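YcgJ protein (Bacillus subtilis, PDB 1XXL) is a probable S-adenosylmethionine-dependent methyltransferase whose substrate is not established. Local coordinates at residues F136-N141 and H148-S153; N141-P146 and E194-T199; I14-C19 and L231-K236. All coordinates share one frame; numbering follows the deposited sequence.

Contact 1 (F136-N141 and H148-S153); sequences FVNHLN and HVRESS
Asn138 of helix 131-144 plugs its amide into the loop at 148-153 and is gripped there by both ends. Its CB leaves the helix beside the loop, and CG, turned away from the carbonyl carbon (chi1 -88°), swings the amide into the bend between His148 and Glu151. Glu151 N lies 2.8 Å from Asn138 OD1, in the carbonyl plane on a lone pair; His148 NE2, 2.9 Å from Asn138 OD1, gives a nearly straight bond (171°) but is tilted from that plane. Asn138 ND2 donates to Glu151 O at 3.2 Å, so the amide bridges both backbone polar groups of one residue and its flip is fixed. ND2 also bonds Asp134 O.

One turn on, Asn141 CB lies over a face of the His148 ring, a CH-pi contact 3.8 Å from the centroid, while Asn141 ND2 reaches the syn lone pair of Glu151 OE2 at 2.8 Å with amide and carboxylate nearly coplanar. Glu151 OE1 turns to His125, and Arg150 forms salt bridges with Glu156 and Asp134. The buried contact fastens the loop between helices 131-144 and 154-163 to the first of them, with Val137 and Asn141 resting on Leu227 of strand 222-236.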
loop_
_atom_site.group_PDB
_atom_site.type_symbol
_atom_site.label_atom_id
_atom_site.label_comp_id
_atom_site.label_asym_id
_atom_site.label_seq_id
_atom_site.Cartn_x
_atom_site.Cartn_y
_atom_site.Cartn_z
ATOM N N PHE A 136 -9.191 8.328 -13.883
ATOM C CA PHE A 136 -9.457 9.546 -13.108
ATOM C C PHE A 136 -8.653 9.561 -11.812
ATOM O O PHE A 136 -7.966 10.535 -11.491
ATOM C CB PHE A 136 -10.948 9.656 -12.786
ATOM C CG PHE A 136 -11.289 10.848 -11.960
ATOM C CD1 PHE A 136 -11.309 10.772 -10.567
ATOM C CD2 PHE A 136 -11.585 12.060 -12.566
ATOM C CE1 PHE A 136 -11.614 11.890 -9.812
ATOM C CE2 PHE A 136 -11.895 13.161 -11.811
ATOM C CZ PHE A 136 -11.903 13.077 -10.441
ATOM N N VAL A 137 -8.735 8.456 -11.084
ATOM C CA VAL A 137 -8.082 8.355 -9.803
ATOM C C VAL A 137 -6.572 8.217 -9.934
ATOM O O VAL A 137 -5.846 8.769 -9.118
ATOM C CB VAL A 137 -8.705 7.257 -8.906
ATOM C CG1 VAL A 137 -8.412 5.836 -9.411
ATOM C CG2 VAL A 137 -8.240 7.451 -7.444
ATOM N N ASN A 138 -6.095 7.506 -10.956
ATOM C CA ASN A 138 -4.652 7.423 -11.176
ATOM C C ASN A 138 -4.027 8.766 -11.539
ATOM O O ASN A 138 -2.928 9.114 -11.041
ATOM C CB ASN A 138 -4.295 6.359 -12.219
ATOM C CG ASN A 138 -4.103 4.994 -11.593
ATOM O OD1 ASN A 138 -3.101 4.767 -10.933
ATOM N ND2 ASN A 138 -5.071 4.094 -11.775
ATOM N N HIS A 139 -4.718 9.509 -12.395
ATOM C CA HIS A 139 -4.309 10.863 -12.750
ATOM C C HIS A 139 -4.323 11.766 -11.497
ATOM O O HIS A 139 -3.369 12.511 -11.265
ATOM C CB HIS A 139 -5.215 11.442 -13.858
ATOM C CG HIS A 139 -4.735 12.749 -14.409
ATOM N ND1 HIS A 139 -3.510 12.892 -15.028
ATOM C CD2 HIS A 139 -5.306 13.978 -14.425
ATOM C CE1 HIS A 139 -3.347 14.152 -15.403
ATOM N NE2 HIS A 139 -4.419 14.835 -15.035
ATOM N N LEU A 140 -5.388 11.698 -10.694
ATOM C CA LEU A 140 -5.475 12.534 -9.484
ATOM C C LEU A 140 -4.271 12.301 -8.586
ATOM O O LEU A 140 -3.617 13.243 -8.148
ATOM C CB LEU A 140 -6.750 12.267 -8.712
ATOM C CG LEU A 140 -6.954 12.976 -7.364
ATOM C CD1 LEU A 140 -7.035 14.490 -7.525
ATOM C CD2 LEU A 140 -8.209 12.455 -6.734
ATOM N N ASN A 141 -3.960 11.038 -8.337
ATOM C CA ASN A 141 -2.862 10.698 -7.444
ATOM C C ASN A 141 -1.461 11.022 -8.046
ATOM O O ASN A 141 -0.549 11.446 -7.314
ATOM C CB ASN A 141 -2.989 9.242 -6.993
ATOM C CG ASN A 141 -4.060 9.053 -5.902
ATOM O OD1 ASN A 141 -4.202 9.869 -4.984
ATOM N ND2 ASN A 141 -4.790 7.981 -5.996
ATOM N N HIS A 148 3.999 8.334 -7.869
ATOM C CA HIS A 148 2.888 7.435 -8.181
ATOM C C HIS A 148 3.119 6.778 -9.524
ATOM O O HIS A 148 3.387 7.457 -10.505
ATOM C CB HIS A 148 1.572 8.216 -8.225
ATOM C CG HIS A 148 0.363 7.353 -8.405
ATOM N ND1 HIS A 148 -0.303 6.784 -7.344
ATOM C CD2 HIS A 148 -0.301 6.963 -9.518
ATOM C CE1 HIS A 148 -1.326 6.078 -7.796
ATOM N NE2 HIS A 148 -1.354 6.176 -9.112
ATOM N N VAL A 149 3.055 5.457 -9.555
ATOM C CA VAL A 149 3.214 4.709 -10.809
ATOM C C VAL A 149 1.832 4.291 -11.273
ATOM O O VAL A 149 1.345 4.772 -12.286
ATOM C CB VAL A 149 4.150 3.485 -10.640
ATOM C CG1 VAL A 149 4.183 2.656 -11.907
ATOM C CG2 VAL A 149 5.583 3.961 -10.275
ATOM N N ARG A 150 1.182 3.399 -10.535
ATOM C CA ARG A 150 -0.179 3.003 -10.891
ATOM C C ARG A 150 -0.811 2.266 -9.732
ATOM O O ARG A 150 -0.151 1.460 -9.098
ATOM C CB ARG A 150 -0.186 2.091 -12.143
ATOM C CG ARG A 150 -1.557 1.437 -12.384
ATOM C CD ARG A 150 -1.666 0.633 -13.655
ATOM N NE ARG A 150 -2.938 -0.087 -13.661
ATOM C CZ ARG A 150 -4.123 0.454 -13.921
ATOM N NH1 ARG A 150 -4.224 1.753 -14.234
ATOM N NH2 ARG A 150 -5.222 -0.306 -13.868
ATOM N N GLU A 151 -2.083 2.570 -9.454
ATOM C CA GLU A 151 -2.891 1.746 -8.583
ATOM C C GLU A 151 -3.727 0.817 -9.457
ATOM O O GLU A 151 -4.539 1.261 -10.308
ATOM C CB GLU A 151 -3.714 2.575 -7.568
ATOM C CG GLU A 151 -4.854 3.422 -8.084
ATOM C CD GLU A 151 -5.067 4.691 -7.232
ATOM O OE1 GLU A 151 -5.905 4.662 -6.300
ATOM O OE2 GLU A 151 -4.371 5.709 -7.490
ATOM N N SER A 152 -3.469 -0.474 -9.265
ATOM C CA SER A 152 -4.071 -1.525 -10.051
ATOM C C SER A 152 -5.538 -1.694 -9.662
ATOM O O SER A 152 -5.968 -1.308 -8.553
ATOM C CB SER A 152 -3.328 -2.860 -9.840
ATOM O OG SER A 152 -1.971 -2.813 -10.238
ATOM N N SER A 153 -6.314 -2.275 -10.580
ATOM C CA SER A 153 -7.689 -2.665 -10.283
ATOM C C SER A 153 -7.718 -3.992 -9.515
ATOM O O SER A 153 -6.712 -4.702 -9.471
ATOM C CB SER A 153 -8.491 -2.767 -11.595
ATOM O OG SER A 153 -8.085 -3.889 -12.347
#

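Contact 2 (N141-P146 and E194-T199); sequences NRLRDP and EKQIIT. With SO4 (sulfate ion), chain E.
A helix-helix interface, where the C-terminal turn of helix 131-144 meets helix 191-202, is made by Leu143 and Arg144 on one side and Gln196 and Ile197 on the other. Leu143 carries most of the contact. Its CB sits 3.7 Å from Ile197 CG1, and the two side chains lie alongside, pointing opposite ways, which brings Leu143 CD1 to 4.0 Å from Ile197 CG1. The other methyl, Leu143 CD2, meets Gln196 OE1 at 3.4 Å, the glutamine lying roughly perpendicular to the leucine. CG1 of Ile197 stands anti to its carbonyl carbon (chi1 -72°), and from there the chain carries Ile197 CD1 across to Arg144 CB, 4.0 Å away.

Both helices belong to the part of the chain that follows strand 118-125 of the Rossmann-like methyltransferase sheet, and the contact lies away from the annotated S-adenosylmethionine site. Helix 180-187 packs beside them: Tyr180 touches Ile197, and Trp183 receives Arg144 both as a cation-pi partner and through its backbone O.

Of the Arg144 side chain, CB touches Ile197. With CG anti to the backbone N (chi1 -174°) and a bend at chi2, its guanidinium swings out to a sulfate ion, likely a crystallisation component. Arg144 NH2 donates to O4 of the sulfate at 3.0 Å and Arg144 NH1 to its O1 at 3.2 Å, a two-pronged grip at the edge of the guanidinium. Arg186 NE binds the same ion.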
loop_
_atom_site.group_PDB
_atom_site.type_symbol
_atom_site.label_atom_id
_atom_site.label_comp_id
_atom_site.label_asym_id
_atom_site.label_seq_id
_atom_site.Cartn_x
_atom_site.Cartn_y
_atom_site.Cartn_z
ATOM N N ASN A 141 -3.960 11.038 -8.337
ATOM C CA ASN A 141 -2.862 10.698 -7.444
ATOM C C ASN A 141 -1.461 11.022 -8.046
ATOM O O ASN A 141 -0.549 11.446 -7.314
ATOM C CB ASN A 141 -2.989 9.242 -6.993
ATOM C CG ASN A 141 -4.060 9.053 -5.902
ATOM O OD1 ASN A 141 -4.202 9.869 -4.984
ATOM N ND2 ASN A 141 -4.790 7.981 -5.996
ATOM N N ARG A 142 -1.298 10.854 -9.358
ATOM C CA ARG A 142 -0.036 11.218 -10.013
ATOM C C ARG A 142 0.211 12.747 -10.022
ATOM O O ARG A 142 1.346 13.201 -9.934
ATOM C CB ARG A 142 0.026 10.663 -11.450
ATOM C CG ARG A 142 1.466 10.375 -11.962
ATOM C CD ARG A 142 1.447 9.336 -13.176
ATOM N NE ARG A 142 0.832 7.994 -12.925
ATOM C CZ ARG A 142 -0.251 7.487 -13.550
ATOM N NH1 ARG A 142 -0.919 8.190 -14.455
ATOM N NH2 ARG A 142 -0.695 6.256 -13.258
ATOM N N LEU A 143 -0.848 13.532 -10.144
ATOM C CA LEU A 143 -0.724 14.995 -10.127
ATOM C C LEU A 143 -0.136 15.439 -8.788
ATOM O O LEU A 143 0.708 16.342 -8.722
ATOM C CB LEU A 143 -2.089 15.658 -10.336
ATOM C CG LEU A 143 -2.626 15.714 -11.768
ATOM C CD1 LEU A 143 -4.034 16.237 -11.781
ATOM C CD2 LEU A 143 -1.757 16.623 -12.623
ATOM N N ARG A 144 -0.565 14.764 -7.731
ATOM C CA ARG A 144 -0.172 15.134 -6.389
ATOM C C ARG A 144 1.173 14.530 -6.028
ATOM O O ARG A 144 1.943 15.147 -5.306
ATOM C CB ARG A 144 -1.277 14.729 -5.402
ATOM C CG ARG A 144 -1.075 15.191 -3.964
ATOM C CD ARG A 144 -0.804 13.995 -3.147
ATOM N NE ARG A 144 -0.649 14.313 -1.747
ATOM C CZ ARG A 144 -0.469 13.393 -0.815
ATOM N NH1 ARG A 144 -0.427 12.108 -1.150
ATOM N NH2 ARG A 144 -0.333 13.767 0.445
ATOM N N ASP A 145 1.473 13.340 -6.553
ATOM C CA ASP A 145 2.681 12.598 -6.168
ATOM C C ASP A 145 3.350 12.018 -7.419
ATOM O O ASP A 145 2.950 10.963 -7.894
ATOM C CB ASP A 145 2.293 11.489 -5.175
ATOM C CG ASP A 145 3.490 10.637 -4.715
ATOM O OD1 ASP A 145 4.654 10.939 -5.074
ATOM O OD2 ASP A 145 3.257 9.640 -4.001
ATOM N N PRO A 146 4.380 12.709 -7.966
ATOM C CA PRO A 146 5.066 12.171 -9.149
ATOM C C PRO A 146 5.789 10.831 -8.910
ATOM O O PRO A 146 6.290 10.233 -9.835
ATOM C CB PRO A 146 6.050 13.295 -9.525
ATOM C CG PRO A 146 5.479 14.524 -8.867
ATOM C CD PRO A 146 4.957 14.006 -7.569
ATOM N N GLU A 194 -1.333 22.140 -8.171
ATOM C CA GLU A 194 -2.598 22.158 -7.459
ATOM C C GLU A 194 -3.729 22.677 -8.320
ATOM O O GLU A 194 -4.825 22.134 -8.258
ATOM C CB GLU A 194 -2.531 22.967 -6.165
ATOM C CG GLU A 194 -3.747 22.710 -5.300
ATOM C CD GLU A 194 -3.871 23.631 -4.112
ATOM O OE1 GLU A 194 -2.921 24.397 -3.865
ATOM O OE2 GLU A 194 -4.937 23.575 -3.432
ATOM N N LYS A 195 -3.492 23.715 -9.121
ATOM C CA LYS A 195 -4.554 24.225 -9.982
ATOM C C LYS A 195 -5.046 23.111 -10.915
ATOM O O LYS A 195 -6.242 23.029 -11.189
ATOM C CB LYS A 195 -4.131 25.454 -10.816
ATOM C CG LYS A 195 -3.929 26.793 -10.042
ATOM C CD LYS A 195 -5.236 27.492 -9.539
ATOM C CE LYS A 195 -5.029 29.031 -9.331
ATOM N NZ LYS A 195 -6.282 29.777 -8.903
ATOM N N GLN A 196 -4.124 22.271 -11.402
ATOM C CA GLN A 196 -4.503 21.112 -12.247
ATOM C C GLN A 196 -5.381 20.105 -11.476
ATOM O O GLN A 196 -6.346 19.569 -12.012
ATOM C CB GLN A 196 -3.271 20.386 -12.800
ATOM C CG GLN A 196 -2.409 21.214 -13.749
ATOM C CD GLN A 196 -1.125 20.460 -14.180
ATOM O OE1 GLN A 196 -1.193 19.323 -14.683
ATOM N NE2 GLN A 196 0.038 21.098 -13.986
ATOM N N ILE A 197 -5.024 19.848 -10.224
ATOM C CA ILE A 197 -5.843 18.983 -9.341
ATOM C C ILE A 197 -7.247 19.561 -9.173
ATOM O O ILE A 197 -8.233 18.843 -9.288
ATOM C CB ILE A 197 -5.184 18.791 -7.959
ATOM C CG1 ILE A 197 -3.973 17.873 -8.103
ATOM C CG2 ILE A 197 -6.171 18.171 -6.987
ATOM C CD1 ILE A 197 -3.040 17.894 -7.005
ATOM N N ILE A 198 -7.340 20.869 -8.923
ATOM C CA ILE A 198 -8.622 21.514 -8.689
ATOM C C ILE A 198 -9.498 21.394 -9.933
ATOM O O ILE A 198 -10.666 21.031 -9.833
ATOM C CB ILE A 198 -8.453 22.987 -8.233
ATOM C CG1 ILE A 198 -7.783 23.042 -6.841
ATOM C CG2 ILE A 198 -9.787 23.689 -8.217
ATOM C CD1 ILE A 198 -7.255 24.443 -6.418
ATOM N N THR A 199 -8.924 21.662 -11.107
ATOM C CA THR A 199 -9.642 21.498 -12.391
ATOM C C THR A 199 -10.130 20.049 -12.591
ATOM O O THR A 199 -11.255 19.824 -13.013
ATOM C CB THR A 199 -8.743 21.899 -13.598
ATOM O OG1 THR A 199 -8.367 23.268 -13.477
ATOM C CG2 THR A 199 -9.448 21.720 -14.925
HETATM S S SO4 E . -0.956 10.626 2.475
HETATM O O1 SO4 E . -0.532 10.023 1.214
HETATM O O2 SO4 E . -0.755 9.657 3.560
HETATM O O3 SO4 E . -2.387 10.958 2.435
HETATM O O4 SO4 E . -0.130 11.817 2.693
#

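Contact 3 (I14-C19 and L231-K236); sequences IKTAEC and LIQGIK
Thr16, near the end of helix 7-17, sets its two branches against two residues of strand 222-236, within 231-236. Thr16 OG1 meets Leu231 CD2 at 3.5 Å, the side chains approaching tip to tip, while the hydroxyl itself is bonded back to Leu12 O in the preceding helical turn. The methyl Thr16 CG2, anti to the backbone N, lies 3.5 Å from Gln233 OE1, where threonine and glutamine pass side by side, heading opposite ways.

The helix packs over the sheet of the Rossmann-like methyltransferase fold, against strand 222-236, which runs antiparallel to both 118-125 and 166-179. On the buried side Ile171 touches Thr16, Leu231 and Gln233 together, and Leu231 lies about 8 Å, side chain to side chain, from Arg94, which binds S-adenosylmethionine.

Gln233 extends beyond CG beneath the helix end, and its OE1 accepts a bond from Arg119 NH1. An alanine here is likely to leave the Arg119 N-H without this acceptor and to open a gap under Thr16 CG2. The other side is looser: past Thr16 the helix gives way at exposed Glu18, whose nearest approach to 231-236 is Glu18 CG to Gln233 OE1, 6.2 Å.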
loop_
_atom_site.group_PDB
_atom_site.type_symbol
_atom_site.label_atom_id
_atom_site.label_comp_id
_atom_site.label_asym_id
_atom_site.label_seq_id
_atom_site.Cartn_x
_atom_site.Cartn_y
_atom_site.Cartn_z
ATOM N N ILE A 14 -2.846 -6.794 11.359
ATOM C CA ILE A 14 -2.419 -7.543 12.523
ATOM C C ILE A 14 -3.475 -8.589 12.860
ATOM O O ILE A 14 -3.149 -9.762 13.035
ATOM C CB ILE A 14 -2.086 -6.619 13.736
ATOM C CG1 ILE A 14 -0.822 -5.815 13.441
ATOM C CG2 ILE A 14 -1.898 -7.458 15.028
ATOM C CD1 ILE A 14 -0.621 -4.624 14.383
ATOM N N LYS A 15 -4.739 -8.182 12.924
ATOM C CA LYS A 15 -5.847 -9.119 13.159
ATOM C C LYS A 15 -5.866 -10.315 12.168
ATOM O O LYS A 15 -6.012 -11.483 12.550
ATOM C CB LYS A 15 -7.177 -8.358 13.090
ATOM C CG LYS A 15 -8.380 -9.194 13.502
ATOM C CD LYS A 15 -9.694 -8.533 13.110
ATOM C CE LYS A 15 -10.868 -9.509 13.299
ATOM N NZ LYS A 15 -12.121 -8.959 12.719
ATOM N N THR A 16 -5.701 -10.016 10.886
ATOM C CA THR A 16 -5.803 -11.020 9.840
ATOM C C THR A 16 -4.583 -11.959 9.781
ATOM O O THR A 16 -4.699 -13.134 9.387
ATOM C CB THR A 16 -6.001 -10.317 8.476
ATOM O OG1 THR A 16 -7.145 -9.445 8.553
ATOM C CG2 THR A 16 -6.197 -11.340 7.321
ATOM N N ALA A 17 -3.427 -11.453 10.206
ATOM C CA ALA A 17 -2.157 -12.181 10.086
ATOM C C ALA A 17 -2.074 -13.442 10.943
ATOM O O ALA A 17 -1.252 -14.309 10.652
ATOM C CB ALA A 17 -1.007 -11.266 10.440
ATOM N N GLU A 18 -2.873 -13.507 12.011
ATOM C CA GLU A 18 -2.872 -14.647 12.935
ATOM C C GLU A 18 -1.456 -14.923 13.442
ATOM O O GLU A 18 -0.975 -16.050 13.372
ATOM C CB GLU A 18 -3.425 -15.899 12.248
ATOM C CG GLU A 18 -4.778 -15.707 11.571
ATOM C CD GLU A 18 -5.974 -16.074 12.436
ATOM O OE1 GLU A 18 -5.804 -16.370 13.639
ATOM O OE2 GLU A 18 -7.095 -16.087 11.886
ATOM N N CYS A 19 -0.792 -13.870 13.924
ATOM C CA CYS A 19 0.602 -13.955 14.341
ATOM C C CYS A 19 0.874 -15.049 15.380
ATOM O O CYS A 19 0.087 -15.254 16.301
ATOM C CB CYS A 19 1.061 -12.626 14.921
ATOM S SG CYS A 19 1.010 -11.283 13.745
ATOM N N LEU A 231 -8.065 -4.439 1.995
ATOM C CA LEU A 231 -7.081 -5.421 2.426
ATOM C C LEU A 231 -7.357 -6.685 1.663
ATOM O O LEU A 231 -8.464 -7.257 1.750
ATOM C CB LEU A 231 -7.132 -5.716 3.922
ATOM C CG LEU A 231 -6.309 -6.951 4.371
ATOM C CD1 LEU A 231 -4.839 -6.787 4.075
ATOM C CD2 LEU A 231 -6.493 -7.220 5.882
ATOM N N ILE A 232 -6.347 -7.111 0.916
ATOM C CA ILE A 232 -6.364 -8.366 0.201
ATOM C C ILE A 232 -5.419 -9.305 0.941
ATOM O O ILE A 232 -4.309 -8.907 1.329
ATOM C CB ILE A 232 -5.853 -8.176 -1.252
ATOM C CG1 ILE A 232 -6.838 -7.353 -2.078
ATOM C CG2 ILE A 232 -5.595 -9.512 -1.945
ATOM C CD1 ILE A 232 -6.172 -6.636 -3.222
ATOM N N GLN A 233 -5.852 -10.546 1.122
ATOM C CA GLN A 233 -4.988 -11.611 1.587
ATOM C C GLN A 233 -4.678 -12.583 0.454
ATOM O O GLN A 233 -5.596 -13.106 -0.207
ATOM C CB GLN A 233 -5.602 -12.358 2.758
ATOM C CG GLN A 233 -4.679 -13.433 3.345
ATOM C CD GLN A 233 -5.148 -13.956 4.696
ATOM O OE1 GLN A 233 -4.448 -13.830 5.695
ATOM N NE2 GLN A 233 -6.307 -14.547 4.724
ATOM N N GLY A 234 -3.385 -12.791 0.222
ATOM C CA GLY A 234 -2.880 -13.893 -0.612
ATOM C C GLY A 234 -2.340 -15.042 0.229
ATOM O O GLY A 234 -1.651 -14.831 1.236
ATOM N N ILE A 235 -2.677 -16.271 -0.137
ATOM C CA ILE A 235 -2.091 -17.431 0.502
ATOM C C ILE A 235 -1.393 -18.269 -0.576
ATOM O O ILE A 235 -2.003 -18.608 -1.614
ATOM C CB ILE A 235 -3.146 -18.276 1.309
ATOM C CG1 ILE A 235 -3.684 -17.449 2.480
ATOM C CG2 ILE A 235 -2.493 -19.548 1.858
ATOM C CD1 ILE A 235 -4.870 -18.014 3.125
ATOM N N LYS A 236 -0.125 -18.598 -0.326
ATOM C CA LYS A 236 0.682 -19.372 -1.262
ATOM C C LYS A 236 0.228 -20.846 -1.295
ATOM O O LYS A 236 0.278 -21.549 -0.300
ATOM C CB LYS A 236 2.162 -19.271 -0.920
ATOM C CG LYS A 236 3.093 -20.011 -1.896
ATOM C CD LYS A 236 4.525 -19.613 -1.625
ATOM C CE LYS A 236 5.540 -20.305 -2.524
ATOM N NZ LYS A 236 6.913 -19.834 -2.232
#

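How the contacts relate
From the N terminus, helix 7-17 supplies the first half of contact 3, whose partner strand comes only near the C terminus; it therefore closes a loop of 211 residues that encloses both other contacts. Within that loop, helix 131-144 feeds contact 1 and then contact 2, which share Asn141. Contact 1 closes a short loop to 148-153, and contact 2 a longer one to helix 191-202; their segments alternate, so the two cross. They also touch, with a probable hydrogen bond from Arg142 to Val149 O. Contact 3, by contrast, lies on the opposite side of the chain's centre, tying the N-terminal helix to the sheet.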